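Local structure of catechol 1,2 dioxygenase (Acinetobacter radioresistens, 2XSU) at residues A[92-104]-A[289-301]. The protein probably catalyses the iron(III)-dependent intradiol cleavage of catechol by dioxygen to cis,cis-muconate, as a homodimer. The protein carries 1 engineered substitution. Residues are numbered along the deposited sequence; the frame is centred on the assembly and turned at random.
Sequences EADAKAGITGGTP and FNVELVKEAEAAP
CZ of the Phe289 ring takes Thr103 CG2 at an oblique angle, and the ring also meets Tyr228 and Phe242; the Glu292 carboxylate receives the Gly102 N-H on the anti lone pair of OE2 (Gly102 N to Glu292 OE2, 2.9 Å). The chain leaving helix 82-96 through a Schellman motif, with Gly98 at positive phi, is thus tied to strand 284-293, linking the N-terminal helical region to the beta-rich catalytic region of this intradiol dioxygenase. Threonine suits its place because its branches do different work: chi1 of -62° sets OG1 beside its own backbone N, where it accepts an almost straight bond (Glu292 N to Thr103 OG1, 2.9 Å, N-H...O 175°), and CG2 anti to that N, on the side of Phe289. Glu292 reaches Gly102 on an extended chain. Glycine suits position 102 twice over: a CB would clash with Val294 CG2 and, separately, jam against Gly101 O. Farther along, Ile99 CD1 runs up against CD of the Pro301 ring at a tight 3.4 Å, and small Ala97 sets its CB against the same CD. Pro301 CG lies 3.8 Å from Asp94 OD1, which is salt-bridged to Arg236, while OD2 pairs with Arg105. Glu292 O accepts hydrogen bonds from Thr103 N-H, in the carbonyl plane, and from a water 2.7 Å from that O, which also donates to Thr103 O.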
loop_
_atom_site.group_PDB
_atom_site.type_symbol
_atom_site.label_atom_id
_atom_site.label_comp_id
_atom_site.label_asym_id
_atom_site.label_seq_id
_atom_site.Cartn_x
_atom_site.Cartn_y
_atom_site.Cartn_z
ATOM N N GLU A 92 -13.851 23.584 -3.312
ATOM C CA GLU A 92 -14.885 23.974 -2.339
ATOM C C GLU A 92 -14.317 24.826 -1.213
ATOM O O GLU A 92 -14.983 25.802 -0.780
ATOM C CB GLU A 92 -15.625 22.746 -1.795
ATOM C CG GLU A 92 -16.878 23.098 -0.988
ATOM C CD GLU A 92 -18.114 23.472 -1.828
ATOM O OE1 GLU A 92 -18.044 23.571 -3.072
ATOM O OE2 GLU A 92 -19.187 23.676 -1.216
ATOM N N ALA A 93 -13.110 24.488 -0.735
ATOM C CA ALA A 93 -12.401 25.352 0.226
ATOM C C ALA A 93 -12.172 26.760 -0.334
ATOM O O ALA A 93 -12.353 27.762 0.389
ATOM C CB ALA A 93 -11.069 24.729 0.653
ATOM N N ASP A 94 -11.811 26.854 -1.623
ATOM C CA ASP A 94 -11.561 28.159 -2.245
ATOM C C ASP A 94 -12.853 28.941 -2.379
ATOM O O ASP A 94 -12.876 30.156 -2.098
ATOM C CB ASP A 94 -10.916 28.016 -3.626
ATOM C CG ASP A 94 -9.421 27.715 -3.563
ATOM O OD1 ASP A 94 -8.769 27.666 -2.487
ATOM O OD2 ASP A 94 -8.896 27.449 -4.661
ATOM N N ALA A 95 -13.936 28.255 -2.736
ATOM C CA ALA A 95 -15.254 28.916 -2.821
ATOM C C ALA A 95 -15.636 29.510 -1.470
ATOM O O ALA A 95 -16.126 30.664 -1.398
ATOM C CB ALA A 95 -16.338 27.966 -3.308
ATOM N N LYS A 96 -15.435 28.744 -0.402
ATOM C CA LYS A 96 -15.805 29.214 0.950
ATOM C C LYS A 96 -14.907 30.373 1.407
ATOM O O LYS A 96 -15.270 31.138 2.311
ATOM C CB LYS A 96 -15.799 28.059 1.948
ATOM C CG LYS A 96 -17.012 27.147 1.771
ATOM C CD LYS A 96 -16.877 25.810 2.497
ATOM C CE LYS A 96 -18.049 24.888 2.177
ATOM N NZ LYS A 96 -17.870 23.549 2.840
ATOM N N ALA A 97 -13.743 30.508 0.777
ATOM C CA ALA A 97 -12.860 31.662 1.020
ATOM C C ALA A 97 -13.180 32.891 0.161
ATOM O O ALA A 97 -12.560 33.956 0.326
ATOM C CB ALA A 97 -11.374 31.228 0.835
ATOM N N GLY A 98 -14.123 32.757 -0.762
ATOM C CA GLY A 98 -14.440 33.825 -1.710
ATOM C C GLY A 98 -13.418 33.996 -2.818
ATOM O O GLY A 98 -13.481 34.963 -3.587
ATOM N N ILE A 99 -12.491 33.038 -2.922
ATOM C CA ILE A 99 -11.517 33.040 -4.006
ATOM C C ILE A 99 -12.228 32.576 -5.243
ATOM O O ILE A 99 -12.690 31.421 -5.329
ATOM C CB ILE A 99 -10.313 32.111 -3.741
ATOM C CG1 ILE A 99 -9.624 32.494 -2.435
ATOM C CG2 ILE A 99 -9.342 32.143 -4.938
ATOM C CD1 ILE A 99 -8.619 31.499 -1.973
ATOM N N THR A 100 -12.352 33.499 -6.176
ATOM C CA THR A 100 -12.933 33.232 -7.464
ATOM C C THR A 100 -11.951 33.680 -8.552
ATOM O O THR A 100 -10.967 34.405 -8.297
ATOM C CB THR A 100 -14.268 33.995 -7.672
ATOM O OG1 THR A 100 -14.005 35.404 -7.755
ATOM C CG2 THR A 100 -15.274 33.715 -6.549
ATOM N N GLY A 101 -12.257 33.263 -9.774
ATOM C CA GLY A 101 -11.447 33.599 -10.916
ATOM C C GLY A 101 -10.236 32.700 -11.000
ATOM O O GLY A 101 -10.009 31.816 -10.162
ATOM N N GLY A 102 -9.450 32.927 -12.033
ATOM C CA GLY A 102 -8.292 32.115 -12.260
ATOM C C GLY A 102 -8.588 30.934 -13.164
ATOM O O GLY A 102 -9.710 30.397 -13.220
ATOM N N THR A 103 -7.559 30.518 -13.879
ATOM C CA THR A 103 -7.660 29.296 -14.664
ATOM C C THR A 103 -7.962 28.139 -13.686
ATOM O O THR A 103 -7.334 28.065 -12.616
ATOM C CB THR A 103 -6.339 29.085 -15.408
ATOM O OG1 THR A 103 -6.146 30.196 -16.300
ATOM C CG2 THR A 103 -6.395 27.799 -16.255
ATOM N N PRO A 104 -8.933 27.248 -14.018
ATOM C CA PRO A 104 -9.260 26.132 -13.110
ATOM C C PRO A 104 -8.079 25.174 -12.883
ATOM O O PRO A 104 -7.266 24.960 -13.787
ATOM C CB PRO A 104 -10.365 25.366 -13.868
ATOM C CG PRO A 104 -10.955 26.343 -14.777
ATOM C CD PRO A 104 -9.830 27.254 -15.184
ATOM N N PHE A 289 -3.182 28.717 -25.140
ATOM C CA PHE A 289 -3.595 28.479 -23.774
ATOM C C PHE A 289 -3.098 29.621 -22.864
ATOM O O PHE A 289 -1.927 29.642 -22.422
ATOM C CB PHE A 289 -3.099 27.101 -23.312
ATOM C CG PHE A 289 -3.627 26.687 -21.952
ATOM C CD1 PHE A 289 -4.975 26.370 -21.785
ATOM C CD2 PHE A 289 -2.757 26.587 -20.852
ATOM C CE1 PHE A 289 -5.466 25.967 -20.519
ATOM C CE2 PHE A 289 -3.238 26.203 -19.587
ATOM C CZ PHE A 289 -4.595 25.896 -19.428
ATOM N N ASN A 290 -3.990 30.579 -22.619
ATOM C CA ASN A 290 -3.727 31.674 -21.690
ATOM C C ASN A 290 -3.982 31.226 -20.269
ATOM O O ASN A 290 -4.803 30.310 -20.011
ATOM C CB ASN A 290 -4.581 32.903 -22.043
ATOM C CG ASN A 290 -4.348 33.365 -23.449
ATOM O OD1 ASN A 290 -3.194 33.466 -23.901
ATOM N ND2 ASN A 290 -5.433 33.611 -24.178
ATOM N N VAL A 291 -3.246 31.826 -19.348
ATOM C CA VAL A 291 -3.363 31.479 -17.945
ATOM C C VAL A 291 -3.640 32.730 -17.129
ATOM O O VAL A 291 -2.939 33.733 -17.264
ATOM C CB VAL A 291 -2.089 30.806 -17.417
ATOM C CG1 VAL A 291 -2.205 30.545 -15.924
ATOM C CG2 VAL A 291 -1.845 29.474 -18.141
ATOM N N GLU A 292 -4.655 32.647 -16.282
ATOM C CA GLU A 292 -4.971 33.722 -15.340
ATOM C C GLU A 292 -4.693 33.251 -13.917
ATOM O O GLU A 292 -5.246 32.235 -13.451
ATOM C CB GLU A 292 -6.440 34.117 -15.515
ATOM C CG GLU A 292 -6.992 35.127 -14.542
ATOM C CD GLU A 292 -8.469 35.421 -14.826
ATOM O OE1 GLU A 292 -8.763 36.076 -15.852
ATOM O OE2 GLU A 292 -9.334 34.963 -14.041
ATOM N N LEU A 293 -3.830 33.988 -13.227
ATOM C CA LEU A 293 -3.460 33.691 -11.847
ATOM C C LEU A 293 -4.186 34.610 -10.861
ATOM O O LEU A 293 -4.459 35.787 -11.167
ATOM C CB LEU A 293 -1.939 33.830 -11.649
ATOM C CG LEU A 293 -1.038 32.919 -12.477
ATOM C CD1 LEU A 293 0.436 33.257 -12.193
ATOM C CD2 LEU A 293 -1.331 31.463 -12.145
ATOM N N VAL A 294 -4.490 34.058 -9.694
ATOM C CA VAL A 294 -5.177 34.790 -8.617
ATOM C C VAL A 294 -4.116 35.347 -7.660
ATOM O O VAL A 294 -3.147 34.667 -7.332
ATOM C CB VAL A 294 -6.173 33.856 -7.877
ATOM C CG1 VAL A 294 -6.854 34.568 -6.696
ATOM C CG2 VAL A 294 -7.235 33.306 -8.854
ATOM N N LYS A 295 -4.290 36.595 -7.212
ATOM C CA LYS A 295 -3.330 37.163 -6.258
ATOM C C LYS A 295 -3.379 36.445 -4.906
ATOM O O LYS A 295 -4.459 36.036 -4.426
ATOM C CB LYS A 295 -3.516 38.691 -6.081
ATOM C CG LYS A 295 -4.887 39.129 -5.570
ATOM C CD LYS A 295 -4.813 40.445 -4.753
ATOM C CE LYS A 295 -6.202 40.919 -4.242
ATOM N NZ LYS A 295 -7.119 39.832 -3.747
ATOM N N GLU A 296 -2.210 36.262 -4.306
ATOM C CA GLU A 296 -2.114 35.650 -2.984
ATOM C C GLU A 296 -2.672 36.637 -1.973
ATOM O O GLU A 296 -2.208 37.772 -1.896
ATOM C CB GLU A 296 -0.667 35.352 -2.614
ATOM C CG GLU A 296 -0.098 34.070 -3.195
ATOM C CD GLU A 296 1.397 33.891 -2.891
ATOM O OE1 GLU A 296 2.080 34.906 -2.594
ATOM O OE2 GLU A 296 1.885 32.733 -2.959
ATOM N N ALA A 297 -3.679 36.212 -1.225
ATOM C CA ALA A 297 -4.243 37.036 -0.149
ATOM C C ALA A 297 -3.946 36.348 1.172
ATOM O O ALA A 297 -3.760 35.122 1.212
ATOM C CB ALA A 297 -5.755 37.205 -0.331
ATOM N N GLU A 298 -3.930 37.130 2.258
ATOM C CA GLU A 298 -3.749 36.583 3.600
ATOM C C GLU A 298 -4.815 35.527 3.939
ATOM O O GLU A 298 -4.511 34.503 4.549
ATOM C CB GLU A 298 -3.741 37.721 4.644
ATOM C CG GLU A 298 -3.162 37.342 6.014
ATOM C CD GLU A 298 -1.633 37.179 6.007
ATOM O OE1 GLU A 298 -1.093 36.448 5.139
ATOM O OE2 GLU A 298 -0.969 37.782 6.881
ATOM N N ALA A 299 -6.052 35.775 3.519
ATOM C CA ALA A 299 -7.173 34.853 3.727
ATOM C C ALA A 299 -7.124 33.549 2.890
ATOM O O ALA A 299 -7.831 32.575 3.201
ATOM C CB ALA A 299 -8.495 35.591 3.465
ATOM N N ALA A 300 -6.322 33.537 1.826
ATOM C CA ALA A 300 -6.350 32.427 0.862
ATOM C C ALA A 300 -5.773 31.117 1.432
ATOM O O ALA A 300 -4.679 31.133 2.008
ATOM C CB ALA A 300 -5.608 32.820 -0.427
ATOM N N PRO A 301 -6.511 29.988 1.282
ATOM C CA PRO A 301 -5.863 28.694 1.532
ATOM C C PRO A 301 -4.668 28.509 0.597
ATOM O O PRO A 301 -4.628 29.093 -0.499
ATOM C CB PRO A 301 -6.950 27.669 1.180
ATOM C CG PRO A 301 -8.243 28.423 1.230
ATOM C CD PRO A 301 -7.921 29.837 0.875
HETATM O O HOH W 1 -5.271 30.274 -11.558
HETATM O O HOH W 2 -7.670 30.341 -18.338
#